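Local coordinates for flagellar protein FlgA (Thermotoga maritima, PDB 3FRN) that probably acts as a periplasmic chaperone that assists formation of the P-ring of the flagellar basal body, at residues Gly40-Val45 with Glu93-Lys98; Met137-Glu142 with Asn169-Tyr174; Glu142-Val147 with Val163-Arg168. One frame throughout, in Å; residues are numbered along the deposited sequence.

How the contacts relate
Contact 1 is the buried one: its edge strand from the N-terminal domain-like region meets strand 93-101 of the HotDog-like region through apolar side chains and a single backbone bridge. Contacts 2 and 3 both use strand 132-148, which pairs with 93-101 at one end and with 163-169 at the other, and they share Glu142. Contact 2 lies at the surface, between that strand and the loop after 163-169, and depends on an asparagine amide and water. Contact 3, nested inside the loop that contact 2 closes, is regular antiparallel pairing, partly buried, with valines among charged groups. Backbone hydrogen bonds pairing Glu93 with Arg140 and Phe95 with Leu138 tie contact 1 to contact 2.

Contact 1. Residues Gly40-Val45 with Glu93-Lys98; sequences GLEYLV and EAFVVK
Val96 packs on one face of the Tyr43 ring, and the tight half of the contact is built on that pair. Val96 CG1 lies almost squarely over the face, 3.7 Å from the centroid of the Tyr43 ring, a CH-pi contact. The second methyl presses closer still, with Val96 CG2 3.3 Å from Tyr43 CE2 at one side of the ring. The two side chains run side by side in the same direction. CG1 is modelled nearly eclipsed with the backbone N (chi1 7°), an unfavourable torsion that may reflect close packing but carries little weight alone. The Tyr43 hydroxyl is held beyond the contact, by Ile36 O and Leu38 N.

The same valine makes both direct backbone bonds. Val96 N gives to Glu42 O at 2.9 Å, in the carbonyl plane, and Val96 O receives Leu44 N at 2.9 Å, so one residue bridges the two that flank Tyr43. The strands run in the same general direction but 49° apart, and they form no second bridge.

Beside this centre the fit is looser and wetter. Glu42 lays its CG 3.5 Å from Phe95 CE1; a bend at chi2 (90°) then turns the carboxylate away from the ring, where OE2 makes a salt bridge with Arg66 and a hydrogen bond with Thr68. Leu44 CD1 comes to Phe95 CD1 at 3.9 Å, while Leu44 CB meets Val97 CG1. Where the backbones part, water takes over: one bridges Glu42 N and Ala94 O, and another gives hydrogen bonds to Leu44 O and Val97 O.

The chemistry implies a join between the N-terminal domain-like and HotDog-like regions that relies largely on apolar packing, of Val96 on Tyr43 and of Leu44 against Phe95 and Val97, with two backbone bonds setting the alignment.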
# COMPACT_ATOMS: atom_id res chain seq x y z
N GLY A 40 12.83 2.70 -20.62
CA GLY A 40 13.03 2.43 -19.20
C GLY A 40 11.78 2.41 -18.34
O GLY A 40 11.88 2.25 -17.12
N LEU A 41 10.61 2.56 -18.96
CA LEU A 41 9.33 2.57 -18.25
C LEU A 41 8.56 1.26 -18.46
O LEU A 41 8.70 0.60 -19.49
CB LEU A 41 8.45 3.74 -18.70
CG LEU A 41 8.95 5.17 -18.46
CD1 LEU A 41 7.97 6.19 -19.02
CD2 LEU A 41 9.19 5.44 -17.00
N GLU A 42 7.72 0.92 -17.47
CA GLU A 42 6.92 -0.30 -17.51
C GLU A 42 5.49 0.04 -17.88
O GLU A 42 4.93 0.99 -17.36
CB GLU A 42 6.92 -0.96 -16.14
CG GLU A 42 6.71 -2.46 -16.18
CD GLU A 42 8.00 -3.25 -16.30
OE1 GLU A 42 9.09 -2.62 -16.35
OE2 GLU A 42 7.94 -4.50 -16.33
N TYR A 43 4.90 -0.76 -18.76
CA TYR A 43 3.55 -0.51 -19.24
C TYR A 43 2.62 -1.64 -18.85
O TYR A 43 3.03 -2.79 -18.76
CB TYR A 43 3.54 -0.34 -20.77
CG TYR A 43 4.15 0.96 -21.23
CD1 TYR A 43 5.52 1.20 -21.11
CD2 TYR A 43 3.37 1.95 -21.79
CE1 TYR A 43 6.08 2.39 -21.50
CE2 TYR A 43 3.92 3.16 -22.19
CZ TYR A 43 5.28 3.36 -22.04
OH TYR A 43 5.84 4.54 -22.44
N LEU A 44 1.36 -1.32 -18.63
CA LEU A 44 0.37 -2.34 -18.35
C LEU A 44 -0.80 -2.10 -19.27
O LEU A 44 -1.50 -1.11 -19.11
CB LEU A 44 -0.08 -2.23 -16.90
CG LEU A 44 -0.42 -3.48 -16.09
CD1 LEU A 44 0.80 -4.35 -15.87
CD2 LEU A 44 -1.01 -3.03 -14.78
N VAL A 45 -0.98 -2.96 -20.27
CA VAL A 45 -2.12 -2.83 -21.17
C VAL A 45 -3.33 -3.49 -20.52
O VAL A 45 -3.34 -4.70 -20.30
CB VAL A 45 -1.87 -3.48 -22.54
CG1 VAL A 45 -3.13 -3.37 -23.41
CG2 VAL A 45 -0.70 -2.85 -23.24
N GLU A 93 6.11 0.82 -7.10
CA GLU A 93 6.13 0.49 -8.51
C GLU A 93 5.13 1.40 -9.20
O GLU A 93 4.09 1.74 -8.62
CB GLU A 93 5.74 -0.96 -8.75
CG GLU A 93 6.84 -1.98 -8.43
CD GLU A 93 6.51 -3.38 -8.96
OE1 GLU A 93 7.36 -3.94 -9.69
OE2 GLU A 93 5.42 -3.92 -8.65
N ALA A 94 5.44 1.81 -10.44
CA ALA A 94 4.49 2.52 -11.30
C ALA A 94 4.43 1.91 -12.71
O ALA A 94 5.44 1.49 -13.27
CB ALA A 94 4.80 4.02 -11.36
N PHE A 95 3.22 1.84 -13.25
CA PHE A 95 2.94 1.23 -14.53
C PHE A 95 2.16 2.24 -15.34
O PHE A 95 1.15 2.77 -14.86
CB PHE A 95 2.06 -0.03 -14.36
CG PHE A 95 2.75 -1.15 -13.66
CD1 PHE A 95 3.59 -2.00 -14.36
CD2 PHE A 95 2.56 -1.36 -12.30
CE1 PHE A 95 4.24 -3.05 -13.71
CE2 PHE A 95 3.21 -2.39 -11.65
CZ PHE A 95 4.06 -3.24 -12.36
N VAL A 96 2.59 2.52 -16.57
CA VAL A 96 1.77 3.39 -17.40
C VAL A 96 0.60 2.60 -18.00
O VAL A 96 0.79 1.49 -18.53
CB VAL A 96 2.60 4.28 -18.39
CG1 VAL A 96 4.12 3.92 -18.42
CG2 VAL A 96 2.00 4.29 -19.76
N VAL A 97 -0.61 3.15 -17.88
CA VAL A 97 -1.82 2.43 -18.31
C VAL A 97 -2.57 3.15 -19.43
O VAL A 97 -3.49 2.59 -20.02
CB VAL A 97 -2.80 2.15 -17.12
CG1 VAL A 97 -2.29 1.00 -16.22
CG2 VAL A 97 -3.11 3.41 -16.33
N LYS A 98 -2.17 4.39 -19.69
CA LYS A 98 -2.68 5.18 -20.80
C LYS A 98 -1.57 6.16 -21.15
O LYS A 98 -0.88 6.66 -20.27
CB LYS A 98 -3.94 5.93 -20.36
CG LYS A 98 -5.17 5.73 -21.25
CD LYS A 98 -6.39 6.54 -20.78
CE LYS A 98 -7.10 5.93 -19.55
NZ LYS A 98 -6.48 6.29 -18.23
O HOH W 1 7.30 2.47 -14.96
O HOH W 2 -3.59 0.12 -20.05

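Contact 2. Residues Met137-Glu142 with Asn169-Tyr174; sequences MLLRKE and NVFEIY
Asn169 reaches across to the backbone of Lys141 with its side-chain amide. At the start of the chain, Asn169 CB lies 3.4 Å from Glu142 OE2. CG stands opposite the backbone N (chi1 -173°), which carries the amide toward strand 137-140. OD1 then accepts twice, from opposite faces of its plane: Lys141 N at 3.2 Å from Asn169 OD1, and Phe171 N at 3.0 Å from the same oxygen. Asn169 ND2 gives a bond to Glu172 OE2 and another to a water that also bonds Leu139 O, and lies 4.0 Å from Arg140 CG.

Around the amide, Val170 N bonds Lys141 O at 2.7 Å, and the Phe171 ring carries Lys141 CB over the centre of one face, 3.7 Å from the centroid. The lysine chain runs on, extended, to Lys90 O. Replacing Asn169 with an alanine would probably leave Lys141 N and Phe171 N without their shared acceptor and Glu172 without its amide partner, so that the turn is held less firmly.

The bond from Phe171 N makes this an Asx turn, leading into the 3-10 segment 170-171 beside the antiparallel non-hydrogen-bonded pair Glu142-Asn169, where the HotDog-like strand meets the SAF-range loop after 163-169.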
# COMPACT_ATOMS: atom_id res chain seq x y z
N MET A 137 -0.23 6.93 -14.91
CA MET A 137 0.53 5.89 -14.24
C MET A 137 -0.18 5.38 -12.97
O MET A 137 -0.57 6.16 -12.11
CB MET A 137 1.97 6.38 -13.96
CG MET A 137 2.80 6.64 -15.27
SD MET A 137 4.59 6.85 -15.09
CE MET A 137 5.14 5.18 -14.89
N LEU A 138 -0.37 4.07 -12.91
CA LEU A 138 -0.95 3.41 -11.75
C LEU A 138 0.16 3.05 -10.78
O LEU A 138 1.15 2.42 -11.15
CB LEU A 138 -1.74 2.16 -12.16
CG LEU A 138 -2.47 1.30 -11.13
CD1 LEU A 138 -3.74 1.96 -10.58
CD2 LEU A 138 -2.83 -0.02 -11.77
N LEU A 139 -0.01 3.48 -9.53
CA LEU A 139 0.96 3.25 -8.49
C LEU A 139 0.62 2.01 -7.67
O LEU A 139 -0.53 1.82 -7.27
CB LEU A 139 1.04 4.47 -7.57
CG LEU A 139 2.06 5.58 -7.87
CD1 LEU A 139 1.81 6.24 -9.22
CD2 LEU A 139 2.06 6.60 -6.75
N ARG A 140 1.62 1.17 -7.43
CA ARG A 140 1.48 -0.05 -6.63
C ARG A 140 2.60 -0.15 -5.61
O ARG A 140 3.76 0.12 -5.93
CB ARG A 140 1.55 -1.29 -7.51
CG ARG A 140 0.29 -1.61 -8.29
CD ARG A 140 0.46 -2.90 -9.08
NE ARG A 140 -0.78 -3.32 -9.73
CZ ARG A 140 -0.85 -4.28 -10.65
NH1 ARG A 140 0.24 -4.92 -11.04
NH2 ARG A 140 -2.03 -4.59 -11.19
N LYS A 141 2.25 -0.55 -4.40
CA LYS A 141 3.24 -0.95 -3.40
C LYS A 141 2.82 -2.31 -2.86
O LYS A 141 1.96 -2.41 -1.98
CB LYS A 141 3.36 0.08 -2.29
CG LYS A 141 4.58 -0.13 -1.40
CD LYS A 141 4.72 1.01 -0.41
CE LYS A 141 6.15 1.13 0.08
NZ LYS A 141 6.39 2.46 0.71
N GLU A 142 3.42 -3.35 -3.42
CA GLU A 142 3.07 -4.72 -3.08
C GLU A 142 4.02 -5.21 -2.00
O GLU A 142 5.24 -5.17 -2.17
CB GLU A 142 3.16 -5.61 -4.32
CG GLU A 142 2.22 -6.82 -4.30
CD GLU A 142 0.78 -6.48 -4.67
OE1 GLU A 142 -0.10 -7.35 -4.45
OE2 GLU A 142 0.52 -5.36 -5.17
N ASN A 169 -1.39 -5.32 -1.96
CA ASN A 169 -1.15 -3.94 -2.38
C ASN A 169 -1.47 -2.99 -1.24
O ASN A 169 -2.64 -2.78 -0.89
CB ASN A 169 -1.97 -3.59 -3.63
CG ASN A 169 -1.63 -2.22 -4.22
OD1 ASN A 169 -0.76 -1.49 -3.73
ND2 ASN A 169 -2.33 -1.86 -5.29
N VAL A 170 -0.42 -2.41 -0.67
CA VAL A 170 -0.52 -1.48 0.45
C VAL A 170 -1.29 -0.22 0.07
O VAL A 170 -1.87 0.44 0.93
CB VAL A 170 0.90 -1.13 1.00
CG1 VAL A 170 0.83 -0.12 2.16
CG2 VAL A 170 1.63 -2.41 1.44
N PHE A 171 -1.34 0.10 -1.22
CA PHE A 171 -2.06 1.29 -1.67
C PHE A 171 -3.56 1.04 -1.84
O PHE A 171 -4.31 1.95 -2.19
CB PHE A 171 -1.47 1.83 -2.98
CG PHE A 171 -0.11 2.46 -2.83
CD1 PHE A 171 0.39 2.79 -1.57
CD2 PHE A 171 0.64 2.75 -3.95
CE1 PHE A 171 1.64 3.37 -1.44
CE2 PHE A 171 1.89 3.34 -3.83
CZ PHE A 171 2.38 3.65 -2.57
N GLU A 172 -3.98 -0.20 -1.59
CA GLU A 172 -5.39 -0.59 -1.62
C GLU A 172 -5.83 -1.12 -0.25
O GLU A 172 -6.82 -1.85 -0.15
CB GLU A 172 -5.63 -1.64 -2.71
CG GLU A 172 -5.87 -1.06 -4.10
CD GLU A 172 -5.82 -2.12 -5.21
OE1 GLU A 172 -6.86 -2.37 -5.85
OE2 GLU A 172 -4.74 -2.71 -5.43
N ILE A 173 -5.08 -0.77 0.78
CA ILE A 173 -5.43 -1.08 2.17
C ILE A 173 -5.84 0.22 2.88
O ILE A 173 -5.12 1.23 2.80
CB ILE A 173 -4.24 -1.74 2.91
CG1 ILE A 173 -3.98 -3.14 2.35
CG2 ILE A 173 -4.49 -1.80 4.42
CD1 ILE A 173 -2.63 -3.73 2.77
N TYR A 174 -6.99 0.19 3.54
CA TYR A 174 -7.45 1.33 4.33
C TYR A 174 -6.90 1.23 5.74
O TYR A 174 -7.30 0.34 6.51
CB TYR A 174 -8.98 1.41 4.35
CG TYR A 174 -9.55 2.16 3.17
CD1 TYR A 174 -9.54 1.60 1.89
CD2 TYR A 174 -10.10 3.43 3.33
CE1 TYR A 174 -10.06 2.29 0.80
CE2 TYR A 174 -10.63 4.12 2.24
CZ TYR A 174 -10.61 3.55 0.99
OH TYR A 174 -11.13 4.24 -0.09
O HOH W 3 -2.62 0.57 -6.92
O HOH W 4 -3.08 -1.66 -8.26

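Contact 3. Residues Glu142-Val147 with Val163-Arg168; sequences ERNVVV and VRLEKR
Arg143 and Arg168, Val145 and Glu166, and Val147 and Arg164 face each other as antiparallel hydrogen-bonded pairs, the axes 148° apart. The end of strand 132-148 here pairs with strand 163-169, within the SAF range of the P-ring chaperone family, and helix 181-184 packs at Val146 and Val163. Each pair exchanges two backbone bonds, six in all; Val147 N to Arg164 O, at 2.8 Å, is nearly straight. The Asn144-Lys167 and Val146-Leu165 pairs between them are non-hydrogen-bonded, and there CA-H...O contacts take over.

Apolar packing differs on the two faces. On the one bearing Asn144, Val146, Leu165 and Lys167, Val146 CG1 touches Val163 CG1 at 3.6 Å while its CG2 turns to Leu165 CD1. Asn144 CB lies 3.7 Å from Leu165 CD2. On the opposite face, with Val145, Val147, Glu166 and the arginines, Val145 CG2 meets Arg168 CG at 3.6 Å. Val147 straddles the charged groups: CG1 approaches Glu166 OE2 at 3.9 Å, and CG2 sits over one face of the Arg168 guanidinium, offset toward its rim.

The salt bridges gather on that second face. Glu166 OE2 takes Arg164 NE at 2.7 Å on its anti lone pair, in the guanidinium plane, while OE1 meets Arg168 NH2 in a salt bridge modelled so short that its exact length is doubtful. With CG anti to its carbonyl carbon (chi1 -74°) and the chain extended beyond, Glu166 brings its carboxylate over Val147. Separately, the Lys167 chain, from the other face, bends so that NZ comes 3.9 Å from Arg143 NH2, like charges.

Regular backbone bonding thus fixes the register. The Arg164-Glu166-Arg168 network may help to stiffen strand 163-168, since its ion pairs stay within it, while the backbone bonds, with Val147 packing on Glu166 and Arg168, join it to strand 142-147.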
# COMPACT_ATOMS: atom_id res chain seq x y z
N GLU A 142 3.42 -3.35 -3.42
CA GLU A 142 3.07 -4.72 -3.08
C GLU A 142 4.02 -5.21 -2.00
O GLU A 142 5.24 -5.17 -2.17
CB GLU A 142 3.16 -5.61 -4.32
CG GLU A 142 2.22 -6.82 -4.30
CD GLU A 142 0.78 -6.48 -4.67
OE1 GLU A 142 -0.10 -7.35 -4.45
OE2 GLU A 142 0.52 -5.36 -5.17
N ARG A 143 3.47 -5.66 -0.87
CA ARG A 143 4.28 -6.07 0.28
C ARG A 143 3.62 -7.21 1.02
O ARG A 143 2.44 -7.47 0.85
CB ARG A 143 4.49 -4.88 1.23
CG ARG A 143 5.94 -4.57 1.54
CD ARG A 143 6.57 -3.76 0.41
NE ARG A 143 8.02 -3.63 0.53
CZ ARG A 143 8.91 -4.56 0.20
NH1 ARG A 143 10.21 -4.33 0.35
NH2 ARG A 143 8.52 -5.74 -0.28
N ASN A 144 4.39 -7.90 1.86
CA ASN A 144 3.84 -8.92 2.74
C ASN A 144 3.25 -8.31 4.00
O ASN A 144 3.97 -7.71 4.80
CB ASN A 144 4.89 -9.97 3.08
CG ASN A 144 5.08 -10.99 1.97
OD1 ASN A 144 4.30 -11.93 1.83
ND2 ASN A 144 6.13 -10.81 1.18
N VAL A 145 1.94 -8.46 4.16
CA VAL A 145 1.24 -7.91 5.32
C VAL A 145 0.67 -9.02 6.22
O VAL A 145 0.56 -10.17 5.81
CB VAL A 145 0.11 -6.93 4.91
CG1 VAL A 145 0.68 -5.73 4.16
CG2 VAL A 145 -0.93 -7.64 4.08
N VAL A 146 0.33 -8.64 7.45
CA VAL A 146 -0.20 -9.57 8.44
C VAL A 146 -1.71 -9.74 8.26
O VAL A 146 -2.47 -8.77 8.33
CB VAL A 146 0.15 -9.10 9.88
CG1 VAL A 146 -0.67 -9.84 10.91
CG2 VAL A 146 1.64 -9.29 10.14
N VAL A 147 -2.14 -10.98 8.02
CA VAL A 147 -3.54 -11.29 7.75
C VAL A 147 -4.02 -12.34 8.76
O VAL A 147 -3.27 -13.24 9.13
CB VAL A 147 -3.72 -11.79 6.28
CG1 VAL A 147 -5.10 -12.42 6.06
CG2 VAL A 147 -3.50 -10.65 5.30
N VAL A 163 -2.21 -15.24 13.29
CA VAL A 163 -1.83 -14.48 12.10
C VAL A 163 -0.89 -15.21 11.15
O VAL A 163 -0.06 -16.03 11.56
CB VAL A 163 -1.25 -13.08 12.47
CG1 VAL A 163 -2.31 -12.19 13.09
CG2 VAL A 163 -0.04 -13.21 13.39
N ARG A 164 -1.03 -14.90 9.86
CA ARG A 164 -0.08 -15.31 8.85
C ARG A 164 0.32 -14.10 8.01
O ARG A 164 -0.23 -13.01 8.18
CB ARG A 164 -0.67 -16.41 7.95
CG ARG A 164 -1.83 -15.97 7.10
CD ARG A 164 -2.27 -17.03 6.11
NE ARG A 164 -3.54 -16.66 5.49
CZ ARG A 164 -4.73 -17.05 5.94
NH1 ARG A 164 -4.82 -17.85 6.99
NH2 ARG A 164 -5.83 -16.65 5.32
N LEU A 165 1.28 -14.31 7.12
CA LEU A 165 1.78 -13.26 6.25
C LEU A 165 1.26 -13.50 4.84
O LEU A 165 1.26 -14.63 4.35
CB LEU A 165 3.31 -13.29 6.28
CG LEU A 165 4.09 -11.98 6.30
CD1 LEU A 165 4.01 -11.28 7.65
CD2 LEU A 165 5.53 -12.27 5.94
N GLU A 166 0.77 -12.44 4.20
CA GLU A 166 0.27 -12.51 2.82
C GLU A 166 0.71 -11.28 2.03
O GLU A 166 0.77 -10.18 2.58
CB GLU A 166 -1.26 -12.58 2.80
CG GLU A 166 -1.84 -13.92 3.22
CD GLU A 166 -3.32 -14.03 2.90
OE1 GLU A 166 -3.84 -13.16 2.16
OE2 GLU A 166 -3.97 -14.98 3.38
N LYS A 167 0.99 -11.47 0.74
CA LYS A 167 1.33 -10.37 -0.17
C LYS A 167 0.09 -9.56 -0.53
O LYS A 167 -0.92 -10.12 -0.94
CB LYS A 167 2.00 -10.92 -1.44
CG LYS A 167 3.53 -10.82 -1.46
CD LYS A 167 4.01 -9.76 -2.45
CE LYS A 167 5.53 -9.60 -2.45
NZ LYS A 167 6.03 -8.54 -1.51
N ARG A 168 0.15 -8.24 -0.35
CA ARG A 168 -0.98 -7.35 -0.67
C ARG A 168 -0.51 -5.99 -1.22
O ARG A 168 0.61 -5.57 -0.97
CB ARG A 168 -1.84 -7.09 0.58
CG ARG A 168 -2.72 -8.24 1.05
CD ARG A 168 -4.03 -8.36 0.26
NE ARG A 168 -5.14 -8.81 1.10
CZ ARG A 168 -5.35 -10.07 1.47
NH1 ARG A 168 -6.39 -10.37 2.24
NH2 ARG A 168 -4.54 -11.03 1.06